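Manganese lipoxygenase (Gaeumannomyces graminis, PDB 5FX8) oxygenates linoleic and alpha-linolenic acids at a catalytic manganese centre, giving 11S- and 13R-hydroperoxy fatty acids, with the 11S intermediate converted to the 13R product. Local coordinates at residues A[213-218]-A[276-281]; A[218-223]-A[282-287]. All coordinates share one frame; numbering follows the deposited sequence.

Contact 1. Residues A[213-218]-A[276-281]; sequences FLVDHS and IMFNNN
H217 meets the helix at N281, and its ring is the side chain to follow outward. Its CB lies 3.8 Å from CB of N281, close to where the two backbones come nearest, with CA of H217 6.3 Å from CA of N281. CG of H217 is 3.9 Å from that same CB of N281. With CG beside its own backbone N (chi1 -66°), the ring runs alongside the N281 side chain in the opposite sense, CD2 of H217 lying 3.7 Å from CB of N281. The N281 carbonyl sits over the middle of one ring face, its O 3.9 Å above the plane, while CG1 of V215 covers the opposite face nearer the rim. CE1 of H217 packs 3.5 Å from CB of Y285. At the tip, NE2 hydrogen-bonds to OD1 of D282; the nearby carboxylate would probably favour a proton on NE2.

F278 lies next to the imidazole. Its CG stands anti to the backbone N (chi1 178°), which sends the ring out from the helix toward the strand, where CZ of F278 touches CG1 of V215 at 3.4 Å. CB of V215 lies in the plane of that ring, at its edge. The F278 and H217 rings meet obliquely, planes 42° apart. The buried amide of N281 turns to other partners: ND2 gives hydrogen bonds to OE1 of Q220 and O of A232, and OD1 accepts from N of C234.

This is the end of strand 212-216, part of a five-stranded antiparallel sheet, packed on helix 268-305, the long lipoxygenase helix that further along supplies the manganese ligands H290 and H294.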
ATOM      1  N   PHE A 213      22.925  -0.561 -20.807  1.00 13.00           N
ATOM      2  CA  PHE A 213      22.396  -0.580 -19.456  1.00 12.57           C
ATOM      3  C   PHE A 213      22.098  -2.020 -19.070  1.00 12.51           C
ATOM      4  O   PHE A 213      21.770  -2.843 -19.917  1.00 11.65           O
ATOM      5  CB  PHE A 213      21.118   0.241 -19.336  1.00 12.12           C
ATOM      6  CG  PHE A 213      21.262   1.660 -19.733  1.00 13.83           C
ATOM      7  CD1 PHE A 213      21.247   2.033 -21.069  1.00 14.57           C
ATOM      8  CD2 PHE A 213      21.376   2.644 -18.773  1.00 13.95           C
ATOM      9  CE1 PHE A 213      21.369   3.349 -21.422  1.00 14.31           C
ATOM     10  CE2 PHE A 213      21.493   3.954 -19.136  1.00 14.47           C
ATOM     11  CZ  PHE A 213      21.494   4.299 -20.465  1.00 14.01           C
ATOM     12  N   LEU A 214      22.185  -2.317 -17.782  1.00 13.88           N
ATOM     13  CA  LEU A 214      22.118  -3.688 -17.303  1.00 12.01           C
ATOM     14  C   LEU A 214      21.160  -3.798 -16.139  1.00 11.83           C
ATOM     15  O   LEU A 214      21.169  -2.952 -15.252  1.00 16.41           O
ATOM     16  CB  LEU A 214      23.487  -4.179 -16.848  1.00 12.39           C
ATOM     17  CG  LEU A 214      23.536  -5.530 -16.133  1.00 14.56           C
ATOM     18  CD1 LEU A 214      23.041  -6.634 -17.021  1.00 11.75           C
ATOM     19  CD2 LEU A 214      24.935  -5.818 -15.739  1.00 15.74           C
ATOM     20  N   VAL A 215      20.351  -4.849 -16.129  1.00 11.31           N
ATOM     21  CA  VAL A 215      19.653  -5.303 -14.937  1.00 10.42           C
ATOM     22  C   VAL A 215      20.193  -6.676 -14.581  1.00 11.48           C
ATOM     23  O   VAL A 215      20.122  -7.602 -15.391  1.00 13.02           O
ATOM     24  CB  VAL A 215      18.143  -5.367 -15.151  1.00 11.42           C
ATOM     25  CG1 VAL A 215      17.461  -5.935 -13.912  1.00 11.65           C
ATOM     26  CG2 VAL A 215      17.633  -4.013 -15.471  1.00 13.63           C
ATOM     27  N   ASP A 216      20.706  -6.821 -13.373  1.00 12.39           N
ATOM     28  CA  ASP A 216      21.392  -8.043 -12.959  1.00 12.89           C
ATOM     29  C   ASP A 216      20.591  -8.722 -11.855  1.00 12.04           C
ATOM     30  O   ASP A 216      20.768  -8.403 -10.682  1.00 17.54           O
ATOM     31  CB  ASP A 216      22.816  -7.730 -12.487  1.00 11.52           C
ATOM     32  CG  ASP A 216      23.707  -8.963 -12.433  1.00 13.65           C
ATOM     33  OD1 ASP A 216      23.183 -10.066 -12.335  1.00 14.81           O
ATOM     34  OD2 ASP A 216      24.938  -8.847 -12.494  1.00 14.44           O
ATOM     35  N   HIS A 217      19.744  -9.686 -12.196  1.00 11.68           N
ATOM     36  CA  HIS A 217      19.115 -10.520 -11.180  1.00 12.31           C
ATOM     37  C   HIS A 217      19.803 -11.865 -11.009  1.00 13.80           C
ATOM     38  O   HIS A 217      19.175 -12.811 -10.546  1.00 15.88           O
ATOM     39  CB  HIS A 217      17.642 -10.749 -11.496  1.00 12.16           C
ATOM     40  CG  HIS A 217      16.824  -9.513 -11.419  1.00 11.25           C
ATOM     41  ND1 HIS A 217      17.036  -8.553 -10.464  1.00 11.49           N
ATOM     42  CD2 HIS A 217      15.830  -9.049 -12.206  1.00 11.39           C
ATOM     43  CE1 HIS A 217      16.191  -7.558 -10.650  1.00 12.16           C
ATOM     44  NE2 HIS A 217      15.452  -7.833 -11.703  1.00 11.93           N
ATOM     45  N   SER A 218      21.076 -11.973 -11.367  1.00 13.64           N
ATOM     46  CA  SER A 218      21.733 -13.265 -11.366  1.00 13.44           C
ATOM     47  C   SER A 218      21.990 -13.785  -9.960  1.00 14.16           C
ATOM     48  O   SER A 218      22.207 -14.980  -9.795  1.00 12.98           O
ATOM     49  CB  SER A 218      23.035 -13.163 -12.130  1.00 12.52           C
ATOM     50  OG  SER A 218      23.870 -12.241 -11.467  1.00 14.02           O
ATOM     51  N   ILE A 276       9.028 -12.798 -19.736  1.00 12.66           N
ATOM     52  CA  ILE A 276       8.268 -13.253 -18.578  1.00 12.69           C
ATOM     53  C   ILE A 276       9.201 -13.732 -17.468  1.00 13.82           C
ATOM     54  O   ILE A 276       8.989 -13.424 -16.284  1.00 21.24           O
ATOM     55  CB  ILE A 276       7.259 -14.343 -18.979  1.00 15.54           C
ATOM     56  CG1 ILE A 276       6.198 -13.768 -19.914  1.00 16.37           C
ATOM     57  CG2 ILE A 276       6.537 -14.856 -17.758  1.00 14.31           C
ATOM     58  CD1 ILE A 276       5.150 -14.736 -20.332  1.00 13.19           C
ATOM     59  N   MET A 277      10.253 -14.475 -17.814  1.00 14.07           N
ATOM     60  CA  MET A 277      11.173 -14.924 -16.775  1.00 15.43           C
ATOM     61  C   MET A 277      11.860 -13.743 -16.098  1.00 14.84           C
ATOM     62  O   MET A 277      12.000 -13.705 -14.863  1.00 22.14           O
ATOM     63  CB  MET A 277      12.196 -15.890 -17.362  1.00 15.27           C
ATOM     64  CG  MET A 277      11.573 -17.139 -17.883  1.00 16.44           C
ATOM     65  SD  MET A 277      12.761 -18.373 -18.441  1.00 35.95           S
ATOM     66  CE  MET A 277      13.291 -17.740 -20.013  1.00 16.73           C
ATOM     67  N   PHE A 278      12.292 -12.766 -16.890  1.00 14.27           N
ATOM     68  CA  PHE A 278      12.866 -11.566 -16.304  1.00 12.59           C
ATOM     69  C   PHE A 278      11.861 -10.859 -15.415  1.00 11.77           C
ATOM     70  O   PHE A 278      12.224 -10.347 -14.363  1.00 19.49           O
ATOM     71  CB  PHE A 278      13.372 -10.631 -17.395  1.00 11.91           C
ATOM     72  CG  PHE A 278      13.951  -9.339 -16.879  1.00 12.95           C
ATOM     73  CD1 PHE A 278      13.141  -8.255 -16.590  1.00 10.36           C
ATOM     74  CD2 PHE A 278      15.318  -9.191 -16.741  1.00 13.76           C
ATOM     75  CE1 PHE A 278      13.665  -7.089 -16.154  1.00 10.00           C
ATOM     76  CE2 PHE A 278      15.851  -8.010 -16.301  1.00 11.28           C
ATOM     77  CZ  PHE A 278      15.004  -6.955 -16.003  1.00 11.23           C
ATOM     78  N   ASN A 279      10.598 -10.804 -15.813  1.00 17.41           N
ATOM     79  CA  ASN A 279       9.649 -10.090 -14.973  1.00 11.28           C
ATOM     80  C   ASN A 279       9.418 -10.811 -13.648  1.00 12.52           C
ATOM     81  O   ASN A 279       9.117 -10.174 -12.632  1.00 11.11           O
ATOM     82  CB  ASN A 279       8.353  -9.898 -15.726  1.00 11.66           C
ATOM     83  CG  ASN A 279       8.467  -8.837 -16.790  1.00 13.84           C
ATOM     84  OD1 ASN A 279       9.305  -7.961 -16.715  1.00 16.91           O
ATOM     85  ND2 ASN A 279       7.621  -8.917 -17.789  1.00 15.34           N
ATOM     86  N   ASN A 280       9.556 -12.132 -13.657  1.00 12.48           N
ATOM     87  CA  ASN A 280       9.498 -12.928 -12.448  1.00 10.93           C
ATOM     88  C   ASN A 280      10.653 -12.594 -11.518  1.00 14.19           C
ATOM     89  O   ASN A 280      10.472 -12.419 -10.300  1.00 12.32           O
ATOM     90  CB  ASN A 280       9.526 -14.391 -12.868  1.00 13.79           C
ATOM     91  CG  ASN A 280       9.441 -15.327 -11.723  1.00 11.64           C
ATOM     92  OD1 ASN A 280      10.420 -15.939 -11.333  1.00 12.68           O
ATOM     93  ND2 ASN A 280       8.264 -15.454 -11.179  1.00 13.25           N
ATOM     94  N   ASN A 281      11.858 -12.504 -12.077  1.00 11.27           N
ATOM     95  CA  ASN A 281      12.995 -12.145 -11.243  1.00 11.81           C
ATOM     96  C   ASN A 281      12.892 -10.709 -10.733  1.00 11.03           C
ATOM     97  O   ASN A 281      13.241 -10.424  -9.583  1.00 17.48           O
ATOM     98  CB  ASN A 281      14.284 -12.361 -12.017  1.00 11.15           C
ATOM     99  CG  ASN A 281      14.508 -13.800 -12.367  1.00 13.40           C
ATOM    100  OD1 ASN A 281      14.889 -14.131 -13.484  1.00 19.37           O
ATOM    101  ND2 ASN A 281      14.271 -14.677 -11.407  1.00 13.18           N
TER

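Contact 2. Residues A[218-223]-A[282-287]; sequences SYQKKY and DLFYSQ
A 3-10 turn at 218-222 faces residues 282-287 of helix 268-305 at a distance, CA of Q220 standing 8.9 Å from CA of Y285, and side chains bridge the gap. Q220 reaches across with its chain extended beyond CG (chi2 174°) and brings its amide obliquely against the F284 phenyl ring at CD1. CD of Q220 comes to 3.3 Å from CD1 of F284, and NE2 of Q220 to 3.4 Å from the same carbon. The amide and ring planes are turned 43° against each other. CB of F284 already points toward the turn, and with CG anti to the backbone N (chi1 174°) the ring extends far enough for CZ to meet Y223, where CZ of F284 lies 4.0 Å from CE2 of Y223. Those two rings are also oblique, with centroids 5.9 Å apart.

The polar ends are held elsewhere: OE1 of Q220 accepts from ND2 of N281, and OH of Y223 hydrogen-bonds to D356 on helix 351-363, whose carboxylate also forms a salt bridge with K222. F284 meets both Q220 and Y223 through van der Waals contact, and the outside hydrogen bonds of these two would limit how their packing groups can turn.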
ATOM      1  N   SER A 218      21.076 -11.973 -11.367  1.00 13.64           N
ATOM      2  CA  SER A 218      21.733 -13.265 -11.366  1.00 13.44           C
ATOM      3  C   SER A 218      21.990 -13.785  -9.960  1.00 14.16           C
ATOM      4  O   SER A 218      22.207 -14.980  -9.795  1.00 12.98           O
ATOM      5  CB  SER A 218      23.035 -13.163 -12.130  1.00 12.52           C
ATOM      6  OG  SER A 218      23.870 -12.241 -11.467  1.00 14.02           O
ATOM      7  N   TYR A 219      21.980 -12.920  -8.951  1.00 13.43           N
ATOM      8  CA  TYR A 219      22.124 -13.365  -7.572  1.00 12.89           C
ATOM      9  C   TYR A 219      21.039 -14.361  -7.166  1.00 13.60           C
ATOM     10  O   TYR A 219      21.244 -15.128  -6.224  1.00 13.50           O
ATOM     11  CB  TYR A 219      22.109 -12.149  -6.633  1.00 14.58           C
ATOM     12  CG  TYR A 219      22.527 -12.446  -5.216  1.00 17.31           C
ATOM     13  CD1 TYR A 219      23.864 -12.435  -4.852  1.00 18.82           C
ATOM     14  CD2 TYR A 219      21.582 -12.737  -4.229  1.00 18.17           C
ATOM     15  CE1 TYR A 219      24.264 -12.714  -3.564  1.00 20.53           C
ATOM     16  CE2 TYR A 219      21.969 -13.028  -2.926  1.00 17.61           C
ATOM     17  CZ  TYR A 219      23.319 -13.017  -2.597  1.00 26.48           C
ATOM     18  OH  TYR A 219      23.732 -13.302  -1.301  1.00 26.69           O
ATOM     19  N   GLN A 220      19.890 -14.364  -7.834  1.00 12.51           N
ATOM     20  CA  GLN A 220      18.849 -15.317  -7.482  1.00 14.11           C
ATOM     21  C   GLN A 220      19.180 -16.741  -7.931  1.00 14.25           C
ATOM     22  O   GLN A 220      18.412 -17.663  -7.686  1.00 14.18           O
ATOM     23  CB  GLN A 220      17.507 -14.873  -8.064  1.00 13.31           C
ATOM     24  CG  GLN A 220      17.056 -13.526  -7.582  1.00 11.37           C
ATOM     25  CD  GLN A 220      15.803 -13.014  -8.264  1.00 12.08           C
ATOM     26  OE1 GLN A 220      14.911 -13.774  -8.651  1.00 14.91           O
ATOM     27  NE2 GLN A 220      15.744 -11.707  -8.437  1.00 15.14           N
ATOM     28  N   LYS A 221      20.306 -16.924  -8.598  1.00 14.45           N
ATOM     29  CA  LYS A 221      20.813 -18.251  -8.890  1.00 13.19           C
ATOM     30  C   LYS A 221      21.052 -19.042  -7.606  1.00 15.38           C
ATOM     31  O   LYS A 221      20.898 -20.268  -7.590  1.00 18.34           O
ATOM     32  CB  LYS A 221      22.075 -18.066  -9.713  1.00 13.48           C
ATOM     33  CG  LYS A 221      22.784 -19.248 -10.157  1.00 22.89           C
ATOM     34  CD  LYS A 221      24.065 -18.814 -10.832  1.00 19.30           C
ATOM     35  CE  LYS A 221      24.801 -17.823  -9.953  1.00 20.46           C
ATOM     36  NZ  LYS A 221      26.169 -17.534 -10.439  1.00 25.56           N
ATOM     37  N   LYS A 222      21.376 -18.342  -6.513  1.00 15.40           N
ATOM     38  CA  LYS A 222      21.643 -18.877  -5.179  1.00 14.41           C
ATOM     39  C   LYS A 222      20.438 -19.557  -4.518  1.00 13.25           C
ATOM     40  O   LYS A 222      20.625 -20.311  -3.560  1.00 15.97           O
ATOM     41  CB  LYS A 222      22.168 -17.722  -4.319  1.00 14.16           C
ATOM     42  CG  LYS A 222      21.888 -17.771  -2.859  1.00 14.40           C
ATOM     43  CD  LYS A 222      22.357 -16.513  -2.183  1.00 17.60           C
ATOM     44  CE  LYS A 222      22.266 -16.646  -0.676  1.00 16.79           C
ATOM     45  NZ  LYS A 222      22.908 -15.500   0.015  1.00 23.95           N
ATOM     46  N   TYR A 223      19.231 -19.367  -5.026  1.00 13.54           N
ATOM     47  CA  TYR A 223      18.014 -19.886  -4.426  1.00 11.24           C
ATOM     48  C   TYR A 223      17.432 -21.024  -5.260  1.00 13.72           C
ATOM     49  O   TYR A 223      17.602 -21.081  -6.481  1.00 13.88           O
ATOM     50  CB  TYR A 223      16.975 -18.770  -4.277  1.00 13.62           C
ATOM     51  CG  TYR A 223      17.488 -17.574  -3.506  1.00 12.77           C
ATOM     52  CD1 TYR A 223      18.063 -17.734  -2.257  1.00 11.59           C
ATOM     53  CD2 TYR A 223      17.448 -16.306  -4.047  1.00 12.29           C
ATOM     54  CE1 TYR A 223      18.544 -16.681  -1.579  1.00 13.97           C
ATOM     55  CE2 TYR A 223      17.935 -15.228  -3.359  1.00 13.47           C
ATOM     56  CZ  TYR A 223      18.476 -15.418  -2.121  1.00 14.61           C
ATOM     57  OH  TYR A 223      18.986 -14.363  -1.399  1.00 20.84           O
ATOM     58  N   ASP A 282      12.397  -9.800 -11.566  1.00 10.51           N
ATOM     59  CA  ASP A 282      12.242  -8.409 -11.176  1.00 10.18           C
ATOM     60  C   ASP A 282      11.176  -8.244 -10.104  1.00 10.52           C
ATOM     61  O   ASP A 282      11.333  -7.425  -9.194  1.00 10.23           O
ATOM     62  CB  ASP A 282      11.918  -7.570 -12.407  1.00 10.06           C
ATOM     63  CG  ASP A 282      12.165  -6.109 -12.184  1.00 11.30           C
ATOM     64  OD1 ASP A 282      13.342  -5.736 -12.024  1.00 10.64           O
ATOM     65  OD2 ASP A 282      11.181  -5.337 -12.149  1.00 15.63           O
ATOM     66  N   LEU A 283      10.099  -9.028 -10.171  1.00 10.60           N
ATOM     67  CA  LEU A 283       9.089  -8.978  -9.119  1.00 10.69           C
ATOM     68  C   LEU A 283       9.659  -9.462  -7.790  1.00 12.72           C
ATOM     69  O   LEU A 283       9.444  -8.837  -6.738  1.00 16.34           O
ATOM     70  CB  LEU A 283       7.868  -9.804  -9.520  1.00  9.75           C
ATOM     71  CG  LEU A 283       6.629  -9.636  -8.626  1.00 15.96           C
ATOM     72  CD1 LEU A 283       6.236  -8.168  -8.335  1.00  9.85           C
ATOM     73  CD2 LEU A 283       5.463 -10.366  -9.244  1.00 12.21           C
ATOM     74  N   PHE A 284      10.384 -10.577  -7.813  1.00 10.69           N
ATOM     75  CA  PHE A 284      11.043 -11.009  -6.594  1.00 10.18           C
ATOM     76  C   PHE A 284      11.919  -9.902  -6.038  1.00 12.80           C
ATOM     77  O   PHE A 284      11.912  -9.637  -4.829  1.00 10.42           O
ATOM     78  CB  PHE A 284      11.862 -12.251  -6.887  1.00 11.30           C
ATOM     79  CG  PHE A 284      12.708 -12.710  -5.750  1.00 12.41           C
ATOM     80  CD1 PHE A 284      14.008 -12.248  -5.597  1.00 10.35           C
ATOM     81  CD2 PHE A 284      12.224 -13.643  -4.862  1.00  9.98           C
ATOM     82  CE1 PHE A 284      14.773 -12.688  -4.570  1.00 10.57           C
ATOM     83  CE2 PHE A 284      12.986 -14.087  -3.844  1.00  9.66           C
ATOM     84  CZ  PHE A 284      14.258 -13.620  -3.686  1.00 10.50           C
ATOM     85  N   TYR A 285      12.686  -9.245  -6.918  1.00 10.15           N
ATOM     86  CA  TYR A 285      13.610  -8.211  -6.470  1.00 10.14           C
ATOM     87  C   TYR A 285      12.873  -7.066  -5.800  1.00 11.19           C
ATOM     88  O   TYR A 285      13.249  -6.621  -4.718  1.00 12.67           O
ATOM     89  CB  TYR A 285      14.435  -7.679  -7.639  1.00 10.33           C
ATOM     90  CG  TYR A 285      15.313  -6.500  -7.259  1.00 11.35           C
ATOM     91  CD1 TYR A 285      14.834  -5.196  -7.328  1.00 10.78           C
ATOM     92  CD2 TYR A 285      16.615  -6.689  -6.829  1.00 11.83           C
ATOM     93  CE1 TYR A 285      15.614  -4.138  -6.970  1.00 10.98           C
ATOM     94  CE2 TYR A 285      17.404  -5.634  -6.484  1.00 11.29           C
ATOM     95  CZ  TYR A 285      16.896  -4.361  -6.556  1.00 12.33           C
ATOM     96  OH  TYR A 285      17.677  -3.289  -6.215  1.00 20.58           O
ATOM     97  N   SER A 286      11.844  -6.541  -6.456  1.00 11.64           N
ATOM     98  CA  SER A 286      11.211  -5.335  -5.958  1.00 10.89           C
ATOM     99  C   SER A 286      10.532  -5.620  -4.636  1.00 11.01           C
ATOM    100  O   SER A 286      10.637  -4.839  -3.673  1.00 17.91           O
ATOM    101  CB  SER A 286      10.222  -4.809  -6.989  1.00 10.58           C
ATOM    102  OG  SER A 286       9.012  -5.523  -6.956  1.00  9.86           O
ATOM    103  N   GLN A 287       9.879  -6.774  -4.554  1.00 10.26           N
ATOM    104  CA  GLN A 287       9.200  -7.089  -3.315  1.00 10.60           C
ATOM    105  C   GLN A 287      10.190  -7.292  -2.184  1.00 14.14           C
ATOM    106  O   GLN A 287       9.884  -6.986  -1.033  1.00 15.48           O
ATOM    107  CB  GLN A 287       8.292  -8.301  -3.497  1.00 10.81           C
ATOM    108  CG  GLN A 287       7.105  -8.001  -4.399  1.00 10.27           C
ATOM    109  CD  GLN A 287       6.601  -6.554  -4.265  1.00 10.38           C
ATOM    110  OE1 GLN A 287       6.050  -6.179  -3.240  1.00  9.34           O
ATOM    111  NE2 GLN A 287       6.804  -5.746  -5.309  1.00 15.86           N
TER

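Overall arrangement
The two contacts are neighbours, their centres about 8 Å apart, and both use helix 268-305: contact 1 its residues 276-281, contact 2 the six that follow. The other side is equally continuous, since strand 212-216 gives way after D216 to the 3-10 turn that starts at S218, the residue both contacts share. Along the chain the segments come as 213-218, 218-223, 276-281, 282-287; the end of the strand meets the earlier helix segment and the turn the later one. Hydrogen bonds also run between the contacts, linking each segment of one to a segment of the other. The side chain of the manganese ligand H290 lies about 8 Å from that of Y285. Together the contacts join the end of a sheet strand and the turn after it to the helix that carries H290 and H294.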